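Local coordinates for mitomycin biosynthesis 6-O-methyltransferase (Streptomyces lavendulae, PDB 3GWZ), which transfers the methyl group of S-adenosyl-L-methionine to the 6-hydroxyl of 6-demethylmitomycins A and B, the step that gives the quinone methoxy group of mitomycins A and B, at residues Leu348-Ser353 / Arg362-Arg367; Glu263-Gly268 / Ala294-Pro299; Glu65-Gly70 / Phe110-Leu115. All blocks are in the same frame, centred on the assembly; numbering follows the deposited sequence. Where two conformers were deposited one is given.

Contact 1 (Leu348-Ser353 / Arg362-Arg367); sequences LRVERS and RIVEIR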
# COMPACT_ATOMS: atom_id res chain seq x y z
N LEU A 348 39.70 17.21 -20.89
CA LEU A 348 38.43 17.89 -20.71
C LEU A 348 38.60 19.11 -19.83
O LEU A 348 39.59 19.24 -19.11
CB LEU A 348 37.41 16.95 -20.06
CG LEU A 348 37.03 15.70 -20.86
CD1 LEU A 348 36.18 14.76 -20.00
CD2 LEU A 348 36.31 16.07 -22.16
N ARG A 349 37.63 20.01 -19.86
CA ARG A 349 37.70 21.16 -18.98
C ARG A 349 36.32 21.65 -18.56
O ARG A 349 35.34 21.49 -19.29
CB ARG A 349 38.50 22.30 -19.62
CG ARG A 349 37.80 22.97 -20.78
CD ARG A 349 38.70 24.06 -21.37
NE ARG A 349 39.00 25.11 -20.39
CZ ARG A 349 40.14 25.78 -20.34
NH1 ARG A 349 41.12 25.51 -21.20
NH2 ARG A 349 40.32 26.72 -19.42
N VAL A 350 36.25 22.24 -17.37
CA VAL A 350 34.99 22.69 -16.82
C VAL A 350 34.54 23.98 -17.48
O VAL A 350 35.30 24.95 -17.53
CB VAL A 350 35.08 22.91 -15.30
CG1 VAL A 350 33.75 23.43 -14.76
CG2 VAL A 350 35.48 21.61 -14.61
N GLU A 351 33.32 24.00 -17.98
CA GLU A 351 32.74 25.20 -18.55
C GLU A 351 32.06 25.99 -17.44
O GLU A 351 32.28 27.19 -17.29
CB GLU A 351 31.73 24.85 -19.64
CG GLU A 351 31.41 25.99 -20.59
CD GLU A 351 32.50 26.22 -21.62
OE1 GLU A 351 33.67 25.84 -21.35
OE2 GLU A 351 32.20 26.78 -22.70
N ARG A 352 31.23 25.31 -16.66
CA ARG A 352 30.59 25.93 -15.51
C ARG A 352 29.97 24.87 -14.62
O ARG A 352 29.87 23.71 -15.01
CB ARG A 352 29.52 26.94 -15.96
CG ARG A 352 28.40 26.33 -16.78
CD ARG A 352 27.61 27.40 -17.51
NE ARG A 352 26.75 26.84 -18.55
CZ ARG A 352 25.42 26.88 -18.53
NH1 ARG A 352 24.79 27.48 -17.53
NH2 ARG A 352 24.73 26.34 -19.52
N SER A 353 29.59 25.26 -13.42
CA SER A 353 28.91 24.35 -12.51
C SER A 353 27.63 25.00 -12.03
O SER A 353 27.61 26.18 -11.67
CB SER A 353 29.80 23.94 -11.34
OG SER A 353 29.88 24.95 -10.36
N ARG A 362 25.69 18.96 -7.58
CA ARG A 362 25.85 20.03 -8.56
C ARG A 362 25.96 19.43 -9.95
O ARG A 362 26.29 18.26 -10.10
CB ARG A 362 27.07 20.90 -8.25
CG ARG A 362 26.86 21.85 -7.08
CD ARG A 362 27.97 22.90 -6.97
NE ARG A 362 27.84 23.97 -7.96
CZ ARG A 362 27.04 25.03 -7.83
NH1 ARG A 362 26.28 25.16 -6.76
NH2 ARG A 362 27.00 25.96 -8.77
N ILE A 363 25.66 20.24 -10.96
CA ILE A 363 25.85 19.84 -12.35
C ILE A 363 27.11 20.51 -12.85
O ILE A 363 27.17 21.74 -12.91
CB ILE A 363 24.66 20.28 -13.23
CG1 ILE A 363 23.37 19.59 -12.79
CG2 ILE A 363 24.94 19.96 -14.71
CD1 ILE A 363 22.11 20.31 -13.25
N VAL A 364 28.13 19.73 -13.20
CA VAL A 364 29.34 20.31 -13.75
C VAL A 364 29.34 20.13 -15.26
O VAL A 364 29.45 19.01 -15.76
CB VAL A 364 30.60 19.70 -13.13
CG1 VAL A 364 31.85 20.41 -13.64
CG2 VAL A 364 30.52 19.79 -11.61
N GLU A 365 29.17 21.23 -16.00
CA GLU A 365 29.14 21.17 -17.45
C GLU A 365 30.56 21.25 -18.01
O GLU A 365 31.32 22.16 -17.67
CB GLU A 365 28.30 22.31 -18.03
CG GLU A 365 28.29 22.32 -19.56
CD GLU A 365 27.55 23.51 -20.14
OE1 GLU A 365 27.69 24.62 -19.59
OE2 GLU A 365 26.83 23.34 -21.15
N ILE A 366 30.89 20.30 -18.88
CA ILE A 366 32.26 20.07 -19.30
C ILE A 366 32.36 19.96 -20.83
O ILE A 366 31.46 19.42 -21.49
CB ILE A 366 32.80 18.78 -18.63
CG1 ILE A 366 32.91 18.97 -17.12
CG2 ILE A 366 34.13 18.35 -19.22
CD1 ILE A 366 32.64 17.71 -16.32
N ARG A 367 33.44 20.47 -21.40
CA ARG A 367 33.67 20.36 -22.84
C ARG A 367 35.07 19.86 -23.10
O ARG A 367 35.90 19.81 -22.18
CB ARG A 367 33.47 21.71 -23.53
CG ARG A 367 34.43 22.79 -23.06
CD ARG A 367 34.29 24.06 -23.89
NE ARG A 367 35.21 25.10 -23.44
CZ ARG A 367 36.45 25.26 -23.90
NH1 ARG A 367 36.92 24.46 -24.84
NH2 ARG A 367 37.21 26.24 -23.42
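The closing beta hairpin of the class I methyltransferase sheet, in which Arg-349 pairs with Arg-367 and Ser-353 with Val-364, contains a classic beta bulge: Glu-351 and Arg-352 stand opposite Glu-365, and the register shifts by one. Both backbone bonds of the Arg-349/Arg-367 pair form, Arg-349 N giving to Arg-367 O at 2.9 Å. At the bulge, the carbonyl O of Glu-365 takes Glu-351 N at 2.7 Å and, weakly, Arg-352 N, while Glu-365 N returns a bond to Arg-352 O. The bulge turns Glu-351 toward the neighbouring strand. With CG anti to the backbone N (chi1 -161°) and a bend at chi2, its OE1 meets Arg-367 NE at 2.7 Å on the syn side of the carboxylate, close to the guanidinium plane, although the two flat groups are nearly perpendicular (79°). Arg-349 runs alongside Arg-367 and lays its CD over one face of that guanidinium near the rim; Arg-349 CD lies 3.3 Å from Arg-367 NH2. The second salt bridge joins Arg-352 NE to Glu-365 OE1 at 2.6 Å, nearly in line with the C-O bond but tilted from the guanidinium plane; Glu-365 OE2 is held by Tyr-198. On the other face, Val-350 CG1 rests against Val-364 CG1 at 3.7 Å, and helix 336-344 packs there through Leu-343. Toward the hairpin turn Arg-362 NE reaches Ser-353 OG at 3.3 Å, while its NH2 bonds weakly to Ser-353 O; the serine hydroxyl is also bonded to Glu-336. Two salt bridges thus link the strands at the bulge, and Glu-351 probably offsets the like charges of Arg-349 and Arg-367, while the buried Glu-365 carboxylate has partners for both oxygens.

Contact 2 (Glu263-Gly268 / Ala294-Pro299); sequences ETIPDG and ATAMKP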
# COMPACT_ATOMS: atom_id res chain seq x y z
N GLU A 263 34.93 0.11 -21.20
CA GLU A 263 35.23 -0.43 -22.52
C GLU A 263 34.49 0.33 -23.61
O GLU A 263 34.98 0.46 -24.73
CB GLU A 263 34.86 -1.91 -22.59
CG GLU A 263 35.63 -2.79 -21.60
CD GLU A 263 37.14 -2.58 -21.64
OE1 GLU A 263 37.69 -2.30 -22.73
OE2 GLU A 263 37.78 -2.70 -20.57
N THR A 264 33.30 0.83 -23.28
CA THR A 264 32.41 1.39 -24.29
C THR A 264 31.72 2.68 -23.87
O THR A 264 31.15 2.77 -22.78
CB THR A 264 31.31 0.38 -24.65
OG1 THR A 264 31.91 -0.87 -25.04
CG2 THR A 264 30.42 0.90 -25.77
N ILE A 265 31.78 3.69 -24.74
CA ILE A 265 30.94 4.87 -24.63
C ILE A 265 30.44 5.19 -26.04
O ILE A 265 31.25 5.40 -26.93
CB ILE A 265 31.72 6.10 -24.13
CG1 ILE A 265 32.30 5.85 -22.74
CG2 ILE A 265 30.81 7.32 -24.10
CD1 ILE A 265 31.27 5.82 -21.63
N PRO A 266 29.11 5.21 -26.24
CA PRO A 266 28.57 5.50 -27.58
C PRO A 266 29.14 6.79 -28.14
O PRO A 266 29.15 7.82 -27.46
CB PRO A 266 27.07 5.66 -27.32
CG PRO A 266 26.82 4.82 -26.11
CD PRO A 266 28.06 4.93 -25.26
N ASP A 267 29.58 6.74 -29.39
CA ASP A 267 30.26 7.86 -30.00
C ASP A 267 29.31 8.92 -30.58
O ASP A 267 28.24 8.60 -31.10
CB ASP A 267 31.21 7.34 -31.09
CG ASP A 267 31.93 8.45 -31.82
OD1 ASP A 267 32.78 9.12 -31.21
OD2 ASP A 267 31.63 8.64 -33.02
N GLY A 268 29.71 10.18 -30.46
CA GLY A 268 29.08 11.27 -31.18
C GLY A 268 27.72 11.78 -30.72
O GLY A 268 26.96 12.29 -31.54
N ALA A 294 35.78 11.44 -23.36
CA ALA A 294 36.39 12.49 -24.18
C ALA A 294 36.54 12.05 -25.64
O ALA A 294 36.30 12.84 -26.56
CB ALA A 294 37.74 12.90 -23.59
N THR A 295 36.96 10.81 -25.84
CA THR A 295 37.16 10.26 -27.18
C THR A 295 35.86 10.22 -27.98
O THR A 295 35.85 10.43 -29.20
CB THR A 295 37.75 8.84 -27.10
OG1 THR A 295 39.07 8.91 -26.54
CG2 THR A 295 37.81 8.19 -28.47
N ALA A 296 34.75 9.98 -27.29
CA ALA A 296 33.45 9.82 -27.93
C ALA A 296 32.80 11.17 -28.23
O ALA A 296 31.83 11.24 -28.98
CB ALA A 296 32.52 8.99 -27.04
N MSE A 297 33.33 12.23 -27.64
CA MSE A 297 32.69 13.53 -27.74
C MSE A 297 33.03 14.27 -29.04
O MSE A 297 34.15 14.20 -29.53
CB MSE A 297 33.05 14.41 -26.54
CG MSE A 297 32.41 13.94 -25.24
SE MSE A 297 33.05 14.88 -23.67
CE MSE A 297 32.28 16.62 -24.06
N LYS A 298 32.03 14.96 -29.58
CA LYS A 298 32.26 15.88 -30.68
C LYS A 298 32.74 17.21 -30.11
O LYS A 298 32.47 17.51 -28.94
CB LYS A 298 30.98 16.10 -31.49
CG LYS A 298 30.41 14.84 -32.10
CD LYS A 298 29.13 15.12 -32.86
CE LYS A 298 28.09 15.79 -31.99
NZ LYS A 298 26.75 15.79 -32.62
N PRO A 299 33.43 18.01 -30.91
CA PRO A 299 33.92 19.30 -30.42
C PRO A 299 32.82 20.11 -29.74
O PRO A 299 33.09 20.85 -28.79
CB PRO A 299 34.38 20.01 -31.70
CG PRO A 299 34.80 18.88 -32.59
CD PRO A 299 33.86 17.74 -32.30
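The C-terminal end of helix 283-296 is bonded to the loop ahead of strand 271-275 through Ala-296 and Gly-268. Gly-268 N gives a hydrogen bond of 2.8 Å to Ala-296 O, fairly straight at the hydrogen (163°) and in the carbonyl plane. This carbonyl belongs to the last helical residue, and Met-297, a selenomethionine here, is the first to leave helical backbone angles. Beside this bond, the methyl of Ala-296 points at the loop: Ala-296 CB lies 3.8 Å from Ile-265 CG2 and 3.6 Å from Pro-266 O. In the Rossmann-like fold of class I methyltransferases, strand 271-275 leads into helix 283-296 and then into the parallel strand 302-308, a beta-alpha-beta crossover; the contact joins the entrance of its first strand to the exit of its helix. Ile-265 also packs on Tyr-272 of that strand, whose hydroxyl is bonded to Pro-266 O. Asp-267, its CG turned away from its own N (chi1 178°), brings OD1 to 3.2 Å from Ala-296 O, two acceptors with no bond between them. Lys-298 lies along Gly-268, its CG 3.9 Å from Gly-268 CA, and its bend at chi3 accompanies a salt bridge from NZ to Asp-270.

Contact 3 (Glu65-Gly70 / Phe110-Leu115); sequences ELLQEG and FAQNAL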
# COMPACT_ATOMS: atom_id res chain seq x y z
N GLU A 65 4.16 -1.56 7.88
CA GLU A 65 3.08 -1.92 6.96
C GLU A 65 1.87 -2.48 7.69
O GLU A 65 0.74 -2.39 7.20
CB GLU A 65 3.56 -2.94 5.93
CG GLU A 65 4.67 -2.44 5.03
CD GLU A 65 6.05 -2.82 5.54
OE1 GLU A 65 6.63 -3.78 4.98
OE2 GLU A 65 6.55 -2.17 6.48
N LEU A 66 2.11 -3.08 8.85
CA LEU A 66 1.05 -3.72 9.63
C LEU A 66 0.28 -2.73 10.50
O LEU A 66 -0.70 -3.10 11.14
CB LEU A 66 1.63 -4.85 10.49
CG LEU A 66 2.18 -6.05 9.73
CD1 LEU A 66 2.93 -6.99 10.66
CD2 LEU A 66 1.06 -6.80 9.01
N LEU A 67 0.72 -1.49 10.52
CA LEU A 67 0.10 -0.49 11.38
C LEU A 67 -0.66 0.57 10.60
O LEU A 67 -0.95 1.64 11.13
CB LEU A 67 1.16 0.17 12.28
CG LEU A 67 1.74 -0.72 13.38
CD1 LEU A 67 2.87 -0.01 14.13
CD2 LEU A 67 0.64 -1.15 14.35
N GLN A 68 -1.00 0.28 9.35
CA GLN A 68 -1.65 1.28 8.50
C GLN A 68 -3.15 1.38 8.72
O GLN A 68 -3.80 2.29 8.22
CB GLN A 68 -1.37 1.02 7.01
CG GLN A 68 0.10 0.81 6.68
CD GLN A 68 0.31 0.56 5.20
OE1 GLN A 68 0.31 1.49 4.40
NE2 GLN A 68 0.48 -0.71 4.82
N GLU A 69 -3.70 0.42 9.45
CA GLU A 69 -5.14 0.40 9.72
C GLU A 69 -5.42 0.42 11.22
O GLU A 69 -6.19 -0.40 11.73
CB GLU A 69 -5.79 -0.81 9.06
CG GLU A 69 -5.74 -0.78 7.53
CD GLU A 69 -6.23 -2.07 6.88
OE1 GLU A 69 -6.79 -2.93 7.60
OE2 GLU A 69 -6.05 -2.22 5.65
N GLY A 70 -4.78 1.36 11.92
CA GLY A 70 -4.98 1.51 13.35
C GLY A 70 -3.96 0.74 14.19
O GLY A 70 -3.16 -0.02 13.64
N PHE A 110 0.40 -0.59 20.03
CA PHE A 110 1.34 0.32 19.40
C PHE A 110 0.73 0.89 18.14
O PHE A 110 -0.13 0.26 17.53
CB PHE A 110 2.65 -0.42 19.09
CG PHE A 110 3.40 -0.84 20.30
CD1 PHE A 110 4.40 -0.02 20.82
CD2 PHE A 110 3.10 -2.02 20.95
CE1 PHE A 110 5.10 -0.40 21.96
CE2 PHE A 110 3.79 -2.40 22.08
CZ PHE A 110 4.79 -1.58 22.59
N ALA A 111 1.16 2.09 17.75
CA ALA A 111 0.57 2.77 16.60
C ALA A 111 1.62 3.40 15.69
O ALA A 111 2.74 3.69 16.12
CB ALA A 111 -0.40 3.85 17.05
N GLN A 112 1.25 3.61 14.44
CA GLN A 112 2.07 4.38 13.52
C GLN A 112 2.22 5.79 14.05
O GLN A 112 1.28 6.32 14.63
CB GLN A 112 1.36 4.47 12.17
CG GLN A 112 2.29 4.70 10.99
CD GLN A 112 2.96 3.42 10.57
OE1 GLN A 112 3.97 3.00 11.15
NE2 GLN A 112 2.40 2.77 9.55
N ASN A 113 3.38 6.39 13.85
CA ASN A 113 3.53 7.84 14.01
C ASN A 113 4.29 8.44 12.84
O ASN A 113 4.60 7.75 11.87
CB ASN A 113 4.16 8.23 15.36
CG ASN A 113 5.61 7.78 15.51
OD1 ASN A 113 6.22 7.21 14.58
ND2 ASN A 113 6.17 8.03 16.68
N ALA A 114 4.60 9.73 12.93
CA ALA A 114 5.25 10.47 11.85
C ALA A 114 6.57 9.83 11.44
O ALA A 114 6.88 9.73 10.25
CB ALA A 114 5.47 11.93 12.26
N LEU A 115 7.35 9.41 12.42
CA LEU A 115 8.64 8.79 12.12
C LEU A 115 8.49 7.39 11.55
O LEU A 115 9.14 7.06 10.57
CB LEU A 115 9.56 8.78 13.34
CG LEU A 115 10.00 10.16 13.86
CD1 LEU A 115 11.16 10.00 14.83
CD2 LEU A 115 10.40 11.08 12.70
O HOH W 1 -1.40 2.75 13.91
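The backbones of 65-70 and 110-115 come nearest at Leu-67 and Gln-112, whose CA atoms are 5.7 Å apart, and no direct hydrogen bond crosses between them; one water does the joining, giving a proton to Leu-67 O at 3.0 Å and accepting one from Gln-112 N at 2.8 Å. Leu-67 points at the end of strand 109-111 and lays its two methyls along it: Leu-67 CD2 lies 3.6 Å from Phe-110 O, and CD1 is 4.0 Å from Ala-111 C. It also packs on Leu-77 and Phe-101. Gln-112 folds back over the loop, its chain bent at chi2 (79°), which brings NE2 to 4.0 Å from Leu-67 CB. That amide is bonded at both ends elsewhere, NE2 to Pro-64 O and OE1 to Ser-116. Gln-68 runs beside it in the same direction, its own NE2 bonded to Glu-65 O at 2.9 Å, on a lone pair in the carbonyl plane. Both segments belong to the dimerisation domain, where Glu-69 also forms a salt bridge with Arg-181 of a third subunit. Across the contact, then, van der Waals contact of Leu-67 with the backbone is joined by a single water bridge, and the anchored amide of Gln-112 ties Pro-64, just before the loop segment, to Ser-116 in helix 114-117.

Overall arrangement
From the N terminus, contact 3 comes first: it closes a loop of 39 residues within the dimerisation domain, bringing the loop after helix 32-61 to the end of strand 109-111. Contact 2 follows in the methyltransferase domain, closing 25 residues that run through strand 271-275 and most of helix 283-296. Contact 1 is the most local, a hairpin with eight residues between its segments. The three are in series, none nested or crossed. Contacts 1 and 2 touch where Leu-348 packs on Ala-294 and Met-297, tying the edge hairpin to the end of that helix. Contact 3 lies across the chain's centre, its own centre 46 Å from that of contact 1.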